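Local coordinates for O-methyltransferase family 2 (Planctopirus limnophila, PDB 5I2H), which probably transfers methyl groups from S-adenosyl-L-methionine to hydroxyl oxygens of small molecules, and here holds the flavone apigenin, at residues 28-40 against 110-123. Numbering follows the deposited sequence.
Sequences FATELLAASVAHL and ISLAAQSAGTLALV. With EDO (1,2-ethanediol), chain D.
Val123 lays its CG2 methyl over one face of the His39 imidazole, 3.9 Å from the ring centroid, a CH-pi contact set toward the rim, while Ala114 O meets the edge of the ring almost in its plane. This is helix-on-helix packing: helix 26-39, in the dimerisation region of the O-methyltransferase family, lies against helix 117-128, and the axes of 28-39 and 117-123 cross at -66°. His39 NE2 donates to Ala114 O at 2.7 Å, nearly straight at 173°, so the histidine ties helix 26-39 to the type I turn Ala113-Ser116 ahead of helix 117-128. With CG anti to its own carbonyl carbon (chi1 -67°), the ring reaches across the junction; Leu120 CD2 and Gln115 approach it obliquely.

Small residues bring the backbones close. Thr119 is a knob in a hole formed by Glu31, Ala34, Ala35 and His39: its CG2 and OG1 both lie 3.6 Å from Ala34 CB, a small methyl that lets the threonine seat itself against the helix. Ala38 CB and Ala114 CB press together more tightly than usual, at 3.5 Å. Beyond them, branched Ile110 rests CG2 against the Leu33 carbonyl and Val37 CG2, its side chain crossing that of Val37 at about a right angle, and Leu122 CD2 rests on the backbone of Glu31 and Leu32. Phe24 of the second subunit packs on Ile110 and Ala113, so this junction borders the dimer interface.

Glu31 extends alongside Gly118, whose bare CA lets Glu31 OE2 come within 3.4 Å. Asn27 binds OE2, whereas a water bridges OE1 to Gly118 O. Ser116 is the N-cap of the second helix, and Thr119 steadies the preceding turn: Thr119 OG1 donates to Ala113 O at 2.9 Å, reaching it from the opposite face of the carbonyl plane to Ser116 N.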
# COMPACT_ATOMS: atom_id res chain seq x y z
N PHE A 28 -3.76 -4.19 1.14
CA PHE A 28 -3.58 -5.40 1.93
C PHE A 28 -2.53 -5.21 3.02
O PHE A 28 -2.58 -5.94 4.02
CB PHE A 28 -3.26 -6.59 1.04
CG PHE A 28 -4.45 -7.02 0.25
CD1 PHE A 28 -5.49 -7.67 0.89
CD2 PHE A 28 -4.56 -6.70 -1.11
CE1 PHE A 28 -6.63 -8.06 0.18
CE2 PHE A 28 -5.69 -7.07 -1.84
CZ PHE A 28 -6.74 -7.75 -1.18
N ALA A 29 -1.60 -4.27 2.85
CA ALA A 29 -0.70 -3.92 3.96
C ALA A 29 -1.48 -3.28 5.11
O ALA A 29 -1.39 -3.73 6.26
CB ALA A 29 0.40 -2.97 3.46
N THR A 30 -2.31 -2.28 4.80
CA THR A 30 -3.13 -1.64 5.83
C THR A 30 -4.02 -2.66 6.52
O THR A 30 -4.10 -2.71 7.75
CB THR A 30 -4.00 -0.56 5.18
OG1 THR A 30 -3.16 0.30 4.42
CG2 THR A 30 -4.80 0.22 6.24
N GLU A 31 -4.71 -3.48 5.73
CA GLU A 31 -5.66 -4.43 6.29
C GLU A 31 -4.98 -5.49 7.14
O GLU A 31 -5.48 -5.86 8.21
CB GLU A 31 -6.47 -5.06 5.17
CG GLU A 31 -7.41 -4.04 4.52
CD GLU A 31 -7.85 -4.45 3.10
OE1 GLU A 31 -7.60 -5.60 2.68
OE2 GLU A 31 -8.47 -3.63 2.40
N LEU A 32 -3.84 -6.02 6.69
CA LEU A 32 -3.18 -7.04 7.50
C LEU A 32 -2.65 -6.45 8.81
O LEU A 32 -2.70 -7.10 9.86
CB LEU A 32 -2.06 -7.72 6.73
CG LEU A 32 -1.41 -8.90 7.50
CD1 LEU A 32 -2.40 -10.02 7.80
CD2 LEU A 32 -0.29 -9.50 6.72
N LEU A 33 -2.15 -5.20 8.76
CA LEU A 33 -1.71 -4.53 9.98
C LEU A 33 -2.87 -4.36 10.96
O LEU A 33 -2.75 -4.73 12.14
CB LEU A 33 -1.08 -3.16 9.66
CG LEU A 33 0.35 -3.27 9.14
CD1 LEU A 33 0.75 -1.93 8.51
CD2 LEU A 33 1.32 -3.71 10.24
N ALA A 34 -3.99 -3.82 10.47
CA ALA A 34 -5.14 -3.59 11.35
C ALA A 34 -5.72 -4.91 11.85
O ALA A 34 -6.10 -5.02 13.03
CB ALA A 34 -6.22 -2.75 10.64
N ALA A 35 -5.83 -5.92 10.98
CA ALA A 35 -6.32 -7.23 11.42
C ALA A 35 -5.41 -7.81 12.50
O ALA A 35 -5.89 -8.36 13.50
CB ALA A 35 -6.39 -8.20 10.22
N SER A 36 -4.09 -7.69 12.32
CA SER A 36 -3.16 -8.35 13.23
C SER A 36 -3.08 -7.63 14.57
O SER A 36 -2.96 -8.29 15.62
CB SER A 36 -1.78 -8.40 12.58
OG SER A 36 -1.88 -9.15 11.39
N VAL A 37 -3.12 -6.30 14.56
CA VAL A 37 -3.06 -5.55 15.81
C VAL A 37 -4.39 -5.61 16.55
O VAL A 37 -4.45 -5.94 17.75
CB VAL A 37 -2.67 -4.08 15.54
CG1 VAL A 37 -2.87 -3.20 16.80
CG2 VAL A 37 -1.27 -3.98 15.01
N ALA A 38 -5.49 -5.26 15.86
CA ALA A 38 -6.73 -4.95 16.56
C ALA A 38 -7.68 -6.12 16.70
O ALA A 38 -8.54 -6.10 17.59
CB ALA A 38 -7.45 -3.79 15.88
N HIS A 39 -7.60 -7.13 15.84
CA HIS A 39 -8.52 -8.26 15.90
C HIS A 39 -7.89 -9.55 16.37
O HIS A 39 -8.51 -10.30 17.14
CB HIS A 39 -9.16 -8.51 14.52
CG HIS A 39 -10.06 -7.41 14.08
ND1 HIS A 39 -11.41 -7.41 14.35
CD2 HIS A 39 -9.81 -6.25 13.41
CE1 HIS A 39 -11.96 -6.32 13.84
NE2 HIS A 39 -11.01 -5.59 13.28
N LEU A 40 -6.69 -9.87 15.90
CA LEU A 40 -6.12 -11.19 16.12
C LEU A 40 -5.08 -11.22 17.23
O LEU A 40 -4.67 -12.29 17.64
CB LEU A 40 -5.49 -11.72 14.80
CG LEU A 40 -6.52 -11.86 13.67
CD1 LEU A 40 -5.87 -12.15 12.33
CD2 LEU A 40 -7.61 -12.91 13.98
N ILE A 110 -2.66 2.22 14.44
CA ILE A 110 -3.05 1.17 13.49
C ILE A 110 -4.51 0.79 13.67
O ILE A 110 -5.23 0.53 12.69
CB ILE A 110 -2.14 -0.06 13.67
CG1 ILE A 110 -0.65 0.33 13.53
CG2 ILE A 110 -2.54 -1.20 12.74
CD1 ILE A 110 -0.32 0.98 12.24
N SER A 111 -5.00 0.82 14.91
CA SER A 111 -6.36 0.40 15.18
C SER A 111 -7.40 1.37 14.66
O SER A 111 -8.58 1.02 14.65
CB SER A 111 -6.52 0.18 16.68
OG SER A 111 -5.75 -0.95 17.09
N LEU A 112 -7.00 2.57 14.22
CA LEU A 112 -7.92 3.48 13.55
C LEU A 112 -8.52 2.87 12.30
O LEU A 112 -9.55 3.37 11.81
CB LEU A 112 -7.20 4.77 13.18
CG LEU A 112 -6.82 5.63 14.39
CD1 LEU A 112 -5.87 6.73 13.97
CD2 LEU A 112 -8.08 6.22 15.01
N ALA A 113 -7.91 1.83 11.76
CA ALA A 113 -8.43 1.14 10.59
C ALA A 113 -9.12 -0.16 10.95
O ALA A 113 -9.47 -0.92 10.04
CB ALA A 113 -7.31 0.88 9.58
N ALA A 114 -9.32 -0.44 12.24
CA ALA A 114 -9.79 -1.77 12.65
C ALA A 114 -11.19 -2.08 12.13
O ALA A 114 -11.57 -3.25 11.99
CB ALA A 114 -9.79 -1.89 14.18
N GLN A 115 -11.99 -1.06 11.88
CA GLN A 115 -13.38 -1.26 11.50
C GLN A 115 -13.64 -0.86 10.07
O GLN A 115 -14.81 -0.77 9.66
CB GLN A 115 -14.29 -0.48 12.45
CG GLN A 115 -14.12 -0.94 13.90
CD GLN A 115 -14.62 -2.36 14.08
OE1 GLN A 115 -15.68 -2.71 13.58
NE2 GLN A 115 -13.84 -3.19 14.74
N SER A 116 -12.59 -0.62 9.28
CA SER A 116 -12.80 -0.36 7.87
C SER A 116 -13.37 -1.62 7.20
O SER A 116 -13.13 -2.75 7.64
CB SER A 116 -11.50 0.05 7.19
OG SER A 116 -10.69 -1.10 6.93
N ALA A 117 -14.16 -1.40 6.15
CA ALA A 117 -14.75 -2.54 5.45
C ALA A 117 -13.67 -3.50 4.95
O ALA A 117 -13.83 -4.72 5.04
CB ALA A 117 -15.61 -2.04 4.28
N GLY A 118 -12.55 -2.96 4.46
CA GLY A 118 -11.46 -3.82 4.01
C GLY A 118 -10.86 -4.66 5.13
O GLY A 118 -10.61 -5.85 4.95
N THR A 119 -10.61 -4.04 6.29
CA THR A 119 -10.05 -4.81 7.39
C THR A 119 -11.02 -5.89 7.84
O THR A 119 -10.64 -7.05 8.03
CB THR A 119 -9.70 -3.89 8.55
OG1 THR A 119 -8.71 -2.96 8.10
CG2 THR A 119 -9.13 -4.71 9.71
N LEU A 120 -12.30 -5.51 8.06
CA LEU A 120 -13.29 -6.49 8.49
C LEU A 120 -13.42 -7.64 7.50
O LEU A 120 -13.57 -8.80 7.91
CB LEU A 120 -14.65 -5.81 8.68
CG LEU A 120 -14.64 -4.78 9.81
CD1 LEU A 120 -15.99 -4.07 9.87
CD2 LEU A 120 -14.33 -5.52 11.14
N ALA A 121 -13.38 -7.35 6.18
CA ALA A 121 -13.46 -8.40 5.18
C ALA A 121 -12.28 -9.35 5.31
O ALA A 121 -12.44 -10.58 5.22
CB ALA A 121 -13.51 -7.80 3.78
N LEU A 122 -11.08 -8.81 5.50
CA LEU A 122 -9.92 -9.68 5.59
C LEU A 122 -9.98 -10.52 6.86
O LEU A 122 -9.65 -11.71 6.82
CB LEU A 122 -8.63 -8.87 5.52
CG LEU A 122 -7.34 -9.69 5.72
CD1 LEU A 122 -7.15 -10.67 4.58
CD2 LEU A 122 -6.10 -8.79 5.86
N VAL A 123 -10.44 -9.93 7.97
CA VAL A 123 -10.59 -10.69 9.21
C VAL A 123 -11.57 -11.83 9.02
O VAL A 123 -11.32 -12.96 9.45
CB VAL A 123 -11.02 -9.78 10.38
CG1 VAL A 123 -11.37 -10.63 11.61
CG2 VAL A 123 -9.86 -8.83 10.74
C1 EDO D . -14.62 1.59 4.28
O1 EDO D . -14.83 1.23 5.64
C2 EDO D . -13.50 2.59 4.10
O2 EDO D . -12.26 1.86 4.17
O HOH W 1 -9.77 -6.99 2.52